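Local coordinates for hexokinase (Schistosoma mansoni, PDB 1BDG), which catalyses the phosphorylation of glucose and other hexoses by ATP to hexose 6-phosphates, the first step of glycolysis, at residues Lys60-Thr65 and Ala440-Ala445; Thr78-Leu83 and Tyr101-Glu106; Val85-Glu88 and Ser93-Ile96; Asn321-Arg326 and Asp348-Pro353. All blocks are in the same frame, centred on the assembly; numbering follows the deposited sequence.

Interaction 1. Residues Lys60-Thr65 and Ala440-Ala445; sequences KTPNGT and AAAIAA
Asn63 OD1, one residue beyond the Pro62 that rests on Ala442 and Ile443, is gripped by two donors of Thr65. The backbone amide gives an Asx turn, with Thr65 N lying 2.9 Å from Asn63 OD1 and only 16° from the carbonyl plane. The hydroxyl comes in more steeply: Thr65 OG1 sits 2.8 Å from Asn63 OD1 and 32° out of that plane. Within this turn Gly64 adopts a positive phi, and its amide is bonded to Glu66 OE2, so the loop before strand 68-75 holds its shape with bonds of its own.

Pro62 is then left to make the contact with one edge of its ring. Its CB meets Ala442 CB at 3.4 Å, and Pro62 CG lies 3.5 Å from the same methyl, so Ala442 CB touches two neighbouring ring carbons. Pro62 CG also reaches over to the next residue of the helix, coming 4.1 Å from Ile443 CG1, the branch that the first torsion sets beside the backbone N.

Leu207 touches the same proline, and Ala444 and Ala445 lie on Phe70. The C-terminal helix thus packs on strand 68-75 of the small subdomain and meets helix 197-206 through Ile443, which touches Ala203. The Ile443 side chain is about 9 Å from that of the substrate-binding Asn196. No hydrogen bond crosses between 60-65 and 440-445: the polar bonds shape the loop, and what joins it to the helix is a small apolar contact of Pro62.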
loop_
_atom_site.group_PDB
_atom_site.type_symbol
_atom_site.label_atom_id
_atom_site.label_comp_id
_atom_site.label_asym_id
_atom_site.label_seq_id
_atom_site.Cartn_x
_atom_site.Cartn_y
_atom_site.Cartn_z
ATOM N N LYS A 60 -14.625 17.094 -4.468
ATOM C CA LYS A 60 -15.314 16.608 -5.666
ATOM C C LYS A 60 -14.379 15.873 -6.651
ATOM O O LYS A 60 -13.417 16.461 -7.160
ATOM C CB LYS A 60 -16.016 17.774 -6.376
ATOM N N THR A 61 -14.699 14.612 -6.957
ATOM C CA THR A 61 -13.896 13.806 -7.880
ATOM C C THR A 61 -13.994 14.256 -9.337
ATOM O O THR A 61 -15.071 14.591 -9.832
ATOM C CB THR A 61 -14.278 12.315 -7.821
ATOM O OG1 THR A 61 -15.700 12.193 -7.922
ATOM C CG2 THR A 61 -13.778 11.670 -6.515
ATOM N N PRO A 62 -12.863 14.216 -10.055
ATOM C CA PRO A 62 -12.797 14.614 -11.459
ATOM C C PRO A 62 -13.859 13.971 -12.340
ATOM O O PRO A 62 -14.009 12.746 -12.392
ATOM C CB PRO A 62 -11.376 14.209 -11.846
ATOM C CG PRO A 62 -10.613 14.525 -10.573
ATOM C CD PRO A 62 -11.517 13.873 -9.550
ATOM N N ASN A 63 -14.588 14.834 -13.039
ATOM C CA ASN A 63 -15.671 14.422 -13.940
ATOM C C ASN A 63 -15.227 14.165 -15.386
ATOM O O ASN A 63 -15.929 13.501 -16.147
ATOM C CB ASN A 63 -16.758 15.495 -13.928
ATOM C CG ASN A 63 -16.184 16.887 -14.054
ATOM O OD1 ASN A 63 -15.363 17.146 -14.932
ATOM N ND2 ASN A 63 -16.560 17.773 -13.144
ATOM N N GLY A 64 -14.092 14.740 -15.782
ATOM C CA GLY A 64 -13.605 14.529 -17.132
ATOM C C GLY A 64 -13.638 15.753 -18.022
ATOM O O GLY A 64 -13.053 15.735 -19.109
ATOM N N THR A 65 -14.312 16.814 -17.588
ATOM C CA THR A 65 -14.379 18.046 -18.378
ATOM C C THR A 65 -13.048 18.812 -18.286
ATOM O O THR A 65 -12.787 19.736 -19.063
ATOM C CB THR A 65 -15.534 18.957 -17.879
ATOM O OG1 THR A 65 -15.241 19.455 -16.553
ATOM C CG2 THR A 65 -16.857 18.165 -17.868
ATOM N N ALA A 440 -4.155 11.856 -10.518
ATOM C CA ALA A 440 -3.602 12.998 -9.806
ATOM C C ALA A 440 -3.648 14.264 -10.688
ATOM O O ALA A 440 -3.881 15.365 -10.180
ATOM C CB ALA A 440 -2.169 12.702 -9.347
ATOM N N ALA A 441 -3.456 14.103 -11.999
ATOM C CA ALA A 441 -3.470 15.227 -12.932
ATOM C C ALA A 441 -4.825 15.922 -12.987
ATOM O O ALA A 441 -4.890 17.149 -12.929
ATOM C CB ALA A 441 -3.059 14.783 -14.286
ATOM N N ALA A 442 -5.906 15.154 -13.118
ATOM C CA ALA A 442 -7.241 15.755 -13.115
ATOM C C ALA A 442 -7.357 16.549 -11.812
ATOM O O ALA A 442 -7.730 17.711 -11.835
ATOM C CB ALA A 442 -8.325 14.695 -13.182
ATOM N N ILE A 443 -6.956 15.966 -10.686
ATOM C CA ILE A 443 -7.026 16.707 -9.429
ATOM C C ILE A 443 -6.225 18.019 -9.541
ATOM O O ILE A 443 -6.725 19.110 -9.204
ATOM C CB ILE A 443 -6.515 15.891 -8.223
ATOM C CG1 ILE A 443 -7.393 14.648 -8.009
ATOM C CG2 ILE A 443 -6.476 16.787 -6.998
ATOM C CD1 ILE A 443 -7.157 13.908 -6.699
ATOM N N ALA A 444 -5.005 17.921 -10.053
ATOM C CA ALA A 444 -4.169 19.101 -10.229
ATOM C C ALA A 444 -4.910 20.178 -11.048
ATOM O O ALA A 444 -4.805 21.367 -10.756
ATOM C CB ALA A 444 -2.874 18.716 -10.910
ATOM N N ALA A 445 -5.723 19.752 -12.012
ATOM C CA ALA A 445 -6.482 20.667 -12.869
ATOM C C ALA A 445 -7.266 21.778 -12.115
ATOM O O ALA A 445 -7.797 22.721 -12.737
ATOM C CB ALA A 445 -7.407 19.860 -13.812
#

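Interaction 2. Residues Thr78-Leu83 and Tyr101-Glu106; sequences TNYRVL and YCIPAE. With SO4 (sulfate ion), chain C.
Side-chain packing at the frayed end of a beta hairpin, joined by one backbone hydrogen bond, brings Tyr80 to Tyr101 in the small subdomain of this actin-like ATPase fold. It lies where strand 80-87 begins and edge strand 95-101 runs out into a loop. Tyr101 N donates to Tyr80 O at 2.8 Å.

Tyr80 has CG anti to the backbone N (chi1 177°), which lays its ring beside the partner chain. Tyr101 CB sits at the edge of that ring, 3.3 Å from Tyr80 CD2. Ile103 CD1 approaches Tyr80 CB at 3.8 Å, the two side chains crossing at about a right angle. Farther along the strand, Val82 CG2 meets Tyr101 CD1 at 3.9 Å. Helix 112-129 backs this group through Ile119 and Thr122, and Asp125 OD2 takes a hydrogen bond with Tyr101 OH.

Just before the strand, Thr78 belongs to the predicted ATP-binding loop. A sulfate ion, probably from the crystallisation liquor, is bound there and also bonds Thr220 OG1, consistent with a site suited to phosphate. Thr78 grips it twice: OG1 gives a bond to sulfate O1, and Thr78 N donates to sulfate O2 at 2.7 Å.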
loop_
_atom_site.group_PDB
_atom_site.type_symbol
_atom_site.label_atom_id
_atom_site.label_comp_id
_atom_site.label_asym_id
_atom_site.label_seq_id
_atom_site.Cartn_x
_atom_site.Cartn_y
_atom_site.Cartn_z
ATOM N N THR A 78 6.079 0.989 -5.396
ATOM C CA THR A 78 7.107 0.065 -5.888
ATOM C C THR A 78 8.157 0.788 -6.739
ATOM O O THR A 78 9.341 0.450 -6.678
ATOM C CB THR A 78 6.506 -1.122 -6.719
ATOM O OG1 THR A 78 5.564 -1.883 -5.929
ATOM C CG2 THR A 78 7.637 -2.041 -7.184
ATOM N N ASN A 79 7.734 1.758 -7.548
ATOM C CA ASN A 79 8.682 2.510 -8.374
ATOM C C ASN A 79 8.286 3.951 -8.734
ATOM O O ASN A 79 7.114 4.271 -9.016
ATOM C CB ASN A 79 9.143 1.710 -9.603
ATOM C CG ASN A 79 7.999 1.099 -10.377
ATOM O OD1 ASN A 79 8.091 -0.033 -10.839
ATOM N ND2 ASN A 79 6.943 1.865 -10.588
ATOM N N TYR A 80 9.295 4.814 -8.668
ATOM C CA TYR A 80 9.181 6.236 -8.928
ATOM C C TYR A 80 8.787 6.603 -10.360
ATOM O O TYR A 80 9.616 6.557 -11.276
ATOM C CB TYR A 80 10.516 6.892 -8.548
ATOM C CG TYR A 80 10.604 8.359 -8.827
ATOM C CD1 TYR A 80 9.770 9.253 -8.199
ATOM C CD2 TYR A 80 11.496 8.845 -9.770
ATOM C CE1 TYR A 80 9.806 10.598 -8.511
ATOM C CE2 TYR A 80 11.548 10.187 -10.087
ATOM C CZ TYR A 80 10.698 11.061 -9.456
ATOM O OH TYR A 80 10.732 12.404 -9.782
ATOM N N ARG A 81 7.527 6.977 -10.558
ATOM C CA ARG A 81 7.068 7.370 -11.888
ATOM C C ARG A 81 6.980 8.875 -12.083
ATOM O O ARG A 81 6.473 9.604 -11.225
ATOM C CB ARG A 81 5.716 6.755 -12.251
ATOM C CG ARG A 81 5.771 5.319 -12.755
ATOM C CD ARG A 81 4.617 5.042 -13.732
ATOM N NE ARG A 81 3.333 5.549 -13.240
ATOM C CZ ARG A 81 2.169 5.427 -13.883
ATOM N NH1 ARG A 81 2.123 4.816 -15.062
ATOM N NH2 ARG A 81 1.038 5.872 -13.319
ATOM N N VAL A 82 7.477 9.322 -13.229
ATOM C CA VAL A 82 7.463 10.718 -13.614
ATOM C C VAL A 82 6.597 10.763 -14.852
ATOM O O VAL A 82 6.971 10.223 -15.881
ATOM C CB VAL A 82 8.863 11.212 -13.940
ATOM C CG1 VAL A 82 8.779 12.567 -14.627
ATOM C CG2 VAL A 82 9.674 11.335 -12.642
ATOM N N LEU A 83 5.432 11.388 -14.740
ATOM C CA LEU A 83 4.486 11.434 -15.845
ATOM C C LEU A 83 4.203 12.822 -16.406
ATOM O O LEU A 83 4.777 13.818 -15.963
ATOM C CB LEU A 83 3.174 10.754 -15.441
ATOM C CG LEU A 83 3.253 9.376 -14.768
ATOM C CD1 LEU A 83 3.732 9.550 -13.337
ATOM C CD2 LEU A 83 1.898 8.689 -14.771
ATOM N N TYR A 101 11.947 6.136 -12.696
ATOM C CA TYR A 101 13.344 6.309 -12.325
ATOM C C TYR A 101 13.683 5.513 -11.071
ATOM O O TYR A 101 12.945 5.537 -10.068
ATOM C CB TYR A 101 13.654 7.788 -12.073
ATOM C CG TYR A 101 13.804 8.658 -13.308
ATOM C CD1 TYR A 101 12.695 9.270 -13.900
ATOM C CD2 TYR A 101 15.069 8.917 -13.841
ATOM C CE1 TYR A 101 12.846 10.123 -14.987
ATOM C CE2 TYR A 101 15.231 9.766 -14.927
ATOM C CZ TYR A 101 14.122 10.368 -15.495
ATOM O OH TYR A 101 14.307 11.219 -16.560
ATOM N N CYS A 102 14.789 4.794 -11.126
ATOM C CA CYS A 102 15.223 4.012 -9.979
ATOM C C CYS A 102 15.761 5.036 -8.999
ATOM O O CYS A 102 16.285 6.063 -9.423
ATOM C CB CYS A 102 16.367 3.098 -10.384
ATOM S SG CYS A 102 17.804 4.094 -10.861
ATOM N N ILE A 103 15.624 4.772 -7.699
ATOM C CA ILE A 103 16.119 5.686 -6.673
ATOM C C ILE A 103 17.212 4.984 -5.877
ATOM O O ILE A 103 17.010 3.871 -5.401
ATOM C CB ILE A 103 14.987 6.125 -5.728
ATOM C CG1 ILE A 103 13.945 6.931 -6.494
ATOM C CG2 ILE A 103 15.525 6.987 -4.610
ATOM C CD1 ILE A 103 12.853 7.507 -5.603
ATOM N N PRO A 104 18.387 5.623 -5.717
ATOM C CA PRO A 104 19.483 5.005 -4.961
ATOM C C PRO A 104 19.135 4.776 -3.479
ATOM O O PRO A 104 18.621 5.657 -2.802
ATOM C CB PRO A 104 20.621 6.015 -5.125
ATOM C CG PRO A 104 20.288 6.723 -6.409
ATOM C CD PRO A 104 18.814 6.910 -6.294
ATOM N N ALA A 105 19.471 3.601 -2.972
ATOM C CA ALA A 105 19.186 3.246 -1.588
ATOM C C ALA A 105 19.507 4.369 -0.618
ATOM O O ALA A 105 18.757 4.595 0.327
ATOM C CB ALA A 105 19.942 1.964 -1.194
ATOM N N GLU A 106 20.611 5.072 -0.849
ATOM C CA GLU A 106 21.005 6.180 0.032
ATOM C C GLU A 106 19.965 7.313 0.014
ATOM O O GLU A 106 19.479 7.738 1.060
ATOM C CB GLU A 106 22.396 6.734 -0.336
ATOM C CG GLU A 106 22.534 7.179 -1.799
ATOM C CD GLU A 106 23.633 8.203 -2.011
ATOM O OE1 GLU A 106 23.579 9.274 -1.347
ATOM O OE2 GLU A 106 24.535 7.953 -2.851
HETATM S S SO4 C . 3.046 0.037 -5.286
HETATM O O1 SO4 C . 2.911 -1.260 -5.923
HETATM O O2 SO4 C . 3.471 1.026 -6.244
HETATM O O3 SO4 C . 1.779 0.443 -4.725
HETATM O O4 SO4 C . 4.018 -0.045 -4.232
#

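Interaction 3. Residues Val85-Glu88 and Ser93-Ile96; sequences VTLE and SPRI
A beta hairpin of the small subdomain, formed by strands 80-87 and 95-101, brings Thr86 opposite Arg95 near its turn end. They are an antiparallel hydrogen-bonded pair. Thr86 N donates to Arg95 O over 2.7 Å; the return bond, from Arg95 N to Thr86 O, is bent and weak, and strand 95-101 is only weakly bonded at this end.

The same two residues also meet through their side chains. Arg95 carries CG anti to the backbone N (chi1 156°) and bends at chi2, which folds its aliphatic chain over the threonine: Arg95 CD comes 3.3 Å from Thr86 CB, and Arg95 CB lies 3.7 Å from Thr86 CG2. Thr86 OG1 sits at the edge of the guanidinium, in its plane, though the nearest nitrogen, Arg95 NE, is 3.8 Å away. The far end of the arginine turns back to its own strand, where NH1 makes a weak bond to Ile96 O.

Apolar contacts occupy the reverse face. Val85 and Ile96 lie side by side and point the same way, with Val85 CG1 and Ile96 CG1 3.9 Å apart, and Leu87 CD2 reaches Pro94 CB.

Strand 80-87 lies between this edge strand and strand 68-75, with backbone bonds joining Val85 to Phe70 and Leu87 to Gly68. Helix 435-444 packs on the apolar face, Ala441 against Val85 and Lys438 against Pro94 and Ile96.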
loop_
_atom_site.group_PDB
_atom_site.type_symbol
_atom_site.label_atom_id
_atom_site.label_comp_id
_atom_site.label_asym_id
_atom_site.label_seq_id
_atom_site.Cartn_x
_atom_site.Cartn_y
_atom_site.Cartn_z
ATOM N N VAL A 85 0.622 14.551 -18.276
ATOM C CA VAL A 85 -0.729 14.294 -18.709
ATOM C C VAL A 85 -1.352 15.482 -19.427
ATOM O O VAL A 85 -1.061 16.650 -19.121
ATOM C CB VAL A 85 -1.630 13.891 -17.502
ATOM C CG1 VAL A 85 -2.889 13.198 -18.015
ATOM C CG2 VAL A 85 -0.864 12.977 -16.507
ATOM N N THR A 86 -2.217 15.163 -20.381
ATOM C CA THR A 86 -2.934 16.144 -21.176
ATOM C C THR A 86 -4.394 15.718 -21.111
ATOM O O THR A 86 -4.748 14.580 -21.452
ATOM C CB THR A 86 -2.420 16.143 -22.623
ATOM O OG1 THR A 86 -1.353 17.093 -22.742
ATOM C CG2 THR A 86 -3.541 16.455 -23.626
ATOM N N LEU A 87 -5.240 16.614 -20.629
ATOM C CA LEU A 87 -6.651 16.313 -20.497
ATOM C C LEU A 87 -7.365 17.353 -21.348
ATOM O O LEU A 87 -6.854 18.465 -21.536
ATOM C CB LEU A 87 -7.055 16.478 -19.035
ATOM C CG LEU A 87 -6.001 16.047 -18.019
ATOM C CD1 LEU A 87 -6.153 16.856 -16.776
ATOM C CD2 LEU A 87 -6.109 14.586 -17.721
ATOM N N GLU A 88 -8.513 16.966 -21.899
ATOM C CA GLU A 88 -9.353 17.829 -22.736
ATOM C C GLU A 88 -10.701 17.099 -22.662
ATOM O O GLU A 88 -10.869 16.075 -23.342
ATOM C CB GLU A 88 -8.856 17.791 -24.185
ATOM C CG GLU A 88 -7.356 17.437 -24.351
ATOM C CD GLU A 88 -7.003 16.834 -25.717
ATOM O OE1 GLU A 88 -7.612 15.802 -26.108
ATOM O OE2 GLU A 88 -6.108 17.398 -26.394
ATOM N N SER A 93 -9.632 10.858 -24.372
ATOM C CA SER A 93 -8.949 10.219 -23.268
ATOM C C SER A 93 -7.681 11.014 -22.982
ATOM O O SER A 93 -6.962 11.406 -23.910
ATOM C CB SER A 93 -8.574 8.818 -23.686
ATOM O OG SER A 93 -9.672 8.262 -24.391
ATOM N N PRO A 94 -7.401 11.285 -21.701
ATOM C CA PRO A 94 -6.195 12.044 -21.378
ATOM C C PRO A 94 -4.927 11.432 -21.933
ATOM O O PRO A 94 -4.645 10.255 -21.680
ATOM C CB PRO A 94 -6.182 12.052 -19.843
ATOM C CG PRO A 94 -7.053 10.867 -19.478
ATOM C CD PRO A 94 -8.159 10.973 -20.481
ATOM N N ARG A 95 -4.224 12.227 -22.743
ATOM C CA ARG A 95 -2.930 11.876 -23.335
ATOM C C ARG A 95 -1.959 11.770 -22.171
ATOM O O ARG A 95 -2.030 12.550 -21.213
ATOM C CB ARG A 95 -2.464 12.989 -24.296
ATOM C CG ARG A 95 -0.933 13.109 -24.576
ATOM C CD ARG A 95 -0.126 13.870 -23.475
ATOM N NE ARG A 95 1.160 14.437 -23.937
ATOM C CZ ARG A 95 2.226 13.721 -24.311
ATOM N NH1 ARG A 95 2.202 12.388 -24.300
ATOM N NH2 ARG A 95 3.350 14.336 -24.656
ATOM N N ILE A 96 -1.011 10.851 -22.278
ATOM C CA ILE A 96 -0.039 10.630 -21.216
ATOM C C ILE A 96 1.286 10.252 -21.858
ATOM O O ILE A 96 1.350 9.972 -23.049
ATOM C CB ILE A 96 -0.518 9.489 -20.232
ATOM C CG1 ILE A 96 -1.933 9.797 -19.706
ATOM C CG2 ILE A 96 0.469 9.314 -19.051
ATOM C CD1 ILE A 96 -2.495 8.745 -18.784
#

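Interaction 4. Residues Asn321-Arg326 and Asp348-Pro353; sequences NSLLTR and DDLHVP
Leu350 meets Ser322 and Leu323 where the end of helix 340-349 faces a loop of the large subdomain that leads into the ATP-binding residues Thr325-Thr329, assigned by similarity. From the backbone, Leu350 CB heads toward that loop. The first torsion sets CG anti to the carbonyl carbon (chi1 -55°), and the chain then divides over two different partners. CD1 continues the extended line and meets the neighbouring leucine, lying 4.0 Å from Leu323 CG and 4.1 Å from Leu323 CD1; the two side chains meet at a slant. CD2 turns to the loop backbone, where it lies against Ser322 O at 3.2 Å. One branch thus packs on a side chain and the other on a peptide.

His351, with positive phi, takes the chain out of helical geometry directly after this leucine. Leu323 packs on Ile299 of helix 288-304 and Leu328 of helix 327-331, and Leu350 on Tyr327 and the loop residue Leu317. Farther along the loop, Thr325 OG1 is bonded to Gly288 O and Gly292 N at the start of helix 288-304. The buried Ser322 OG lies within hydrogen-bonding reach of two carbonyls, Val319 O and Arg316 O, which must share its one proton.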
loop_
_atom_site.group_PDB
_atom_site.type_symbol
_atom_site.label_atom_id
_atom_site.label_comp_id
_atom_site.label_asym_id
_atom_site.label_seq_id
_atom_site.Cartn_x
_atom_site.Cartn_y
_atom_site.Cartn_z
ATOM N N ASN A 321 15.444 -9.382 4.008
ATOM C CA ASN A 321 14.830 -9.162 2.694
ATOM C C ASN A 321 15.423 -10.024 1.578
ATOM O O ASN A 321 15.318 -9.689 0.403
ATOM C CB ASN A 321 14.879 -7.683 2.312
ATOM C CG ASN A 321 13.971 -6.821 3.174
ATOM O OD1 ASN A 321 13.807 -5.637 2.906
ATOM N ND2 ASN A 321 13.376 -7.406 4.208
ATOM N N SER A 322 16.001 -11.160 1.948
ATOM C CA SER A 322 16.606 -12.054 0.974
ATOM C C SER A 322 15.574 -12.956 0.362
ATOM O O SER A 322 15.859 -13.649 -0.615
ATOM C CB SER A 322 17.693 -12.908 1.625
ATOM O OG SER A 322 17.164 -13.675 2.682
ATOM N N LEU A 323 14.391 -12.984 0.971
ATOM C CA LEU A 323 13.278 -13.796 0.510
ATOM C C LEU A 323 12.200 -12.791 0.155
ATOM O O LEU A 323 11.443 -12.340 0.995
ATOM C CB LEU A 323 12.797 -14.747 1.618
ATOM C CG LEU A 323 12.054 -16.025 1.205
ATOM C CD1 LEU A 323 11.805 -16.835 2.457
ATOM C CD2 LEU A 323 10.735 -15.723 0.466
ATOM N N LEU A 324 12.240 -12.367 -1.094
ATOM C CA LEU A 324 11.321 -11.403 -1.644
ATOM C C LEU A 324 9.909 -11.960 -1.669
ATOM O O LEU A 324 9.735 -13.177 -1.719
ATOM C CB LEU A 324 11.765 -11.055 -3.068
ATOM C CG LEU A 324 13.122 -10.363 -3.208
ATOM C CD1 LEU A 324 13.566 -10.432 -4.654
ATOM C CD2 LEU A 324 13.038 -8.909 -2.739
ATOM N N THR A 325 8.916 -11.067 -1.658
ATOM C CA THR A 325 7.509 -11.468 -1.714
ATOM C C THR A 325 7.229 -11.986 -3.117
ATOM O O THR A 325 6.342 -12.816 -3.330
ATOM C CB THR A 325 6.574 -10.269 -1.393
ATOM O OG1 THR A 325 6.864 -9.789 -0.077
ATOM C CG2 THR A 325 5.114 -10.663 -1.454
ATOM N N ARG A 326 8.036 -11.531 -4.067
ATOM C CA ARG A 326 7.881 -11.937 -5.458
ATOM C C ARG A 326 7.978 -13.448 -5.579
ATOM O O ARG A 326 7.316 -14.053 -6.426
ATOM C CB ARG A 326 8.940 -11.280 -6.331
ATOM C CG ARG A 326 8.524 -11.219 -7.761
ATOM N N ASP A 348 17.507 -22.123 -6.318
ATOM C CA ASP A 348 17.898 -21.057 -7.211
ATOM C C ASP A 348 17.874 -19.615 -6.705
ATOM O O ASP A 348 18.843 -18.860 -6.921
ATOM C CB ASP A 348 17.100 -21.165 -8.490
ATOM C CG ASP A 348 17.831 -21.919 -9.536
ATOM O OD1 ASP A 348 18.839 -21.353 -10.004
ATOM O OD2 ASP A 348 17.416 -23.061 -9.869
ATOM N N ASP A 349 16.758 -19.192 -6.117
ATOM C CA ASP A 349 16.686 -17.827 -5.632
ATOM C C ASP A 349 17.429 -17.722 -4.301
ATOM O O ASP A 349 18.340 -16.905 -4.172
ATOM C CB ASP A 349 15.230 -17.340 -5.531
ATOM C CG ASP A 349 14.548 -17.215 -6.901
ATOM O OD1 ASP A 349 15.210 -16.795 -7.884
ATOM O OD2 ASP A 349 13.344 -17.545 -6.999
ATOM N N LEU A 350 17.140 -18.627 -3.366
ATOM C CA LEU A 350 17.797 -18.608 -2.050
ATOM C C LEU A 350 19.089 -19.436 -1.959
ATOM O O LEU A 350 19.757 -19.456 -0.913
ATOM C CB LEU A 350 16.829 -19.064 -0.960
ATOM C CG LEU A 350 15.515 -18.285 -0.871
ATOM C CD1 LEU A 350 14.622 -18.872 0.215
ATOM C CD2 LEU A 350 15.795 -16.810 -0.612
ATOM N N HIS A 351 19.439 -20.123 -3.042
ATOM C CA HIS A 351 20.645 -20.946 -3.064
ATOM C C HIS A 351 20.764 -21.955 -1.890
ATOM O O HIS A 351 21.891 -22.315 -1.508
ATOM C CB HIS A 351 21.904 -20.070 -3.084
ATOM C CG HIS A 351 21.902 -19.008 -4.140
ATOM N ND1 HIS A 351 20.815 -18.753 -4.954
ATOM C CD2 HIS A 351 22.856 -18.115 -4.500
ATOM C CE1 HIS A 351 21.099 -17.745 -5.767
ATOM N NE2 HIS A 351 22.333 -17.343 -5.512
ATOM N N VAL A 352 19.660 -22.368 -1.268
ATOM C CA VAL A 352 19.773 -23.348 -0.189
ATOM C C VAL A 352 20.580 -24.524 -0.762
ATOM O O VAL A 352 20.218 -25.065 -1.806
ATOM C CB VAL A 352 18.404 -23.891 0.254
ATOM C CG1 VAL A 352 18.576 -24.849 1.427
ATOM C CG2 VAL A 352 17.482 -22.761 0.651
ATOM N N PRO A 353 21.681 -24.914 -0.097
ATOM C CA PRO A 353 22.624 -26.000 -0.429
ATOM C C PRO A 353 22.036 -27.401 -0.698
ATOM O O PRO A 353 22.176 -27.937 -1.797
ATOM C CB PRO A 353 23.540 -26.020 0.793
ATOM C CG PRO A 353 23.566 -24.605 1.201
ATOM C CD PRO A 353 22.117 -24.228 1.126
#

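In the fold
Interactions 2 and 3 share the five-stranded sheet of the small subdomain: they lie at the two ends of one hairpin, centres about 23 Å apart, and both use strand 80-87, beside edge strand 95-101. Interaction 3 is nested within 2, and all the others within the span closed by interaction 1. There helix 435-444 brings the C-terminus back to touch interaction 3, Ala441 on Val85 and Ala442 on Leu87. Interaction 4 stands apart in the large subdomain, its centre about 42 Å from that of interaction 1 and on the opposite side of the chain's centre. Interactions 2 and 4 have nearest atoms about 9 Å apart, consistent with predicted ATP-site residues of the two subdomains lying across the interdomain cleft.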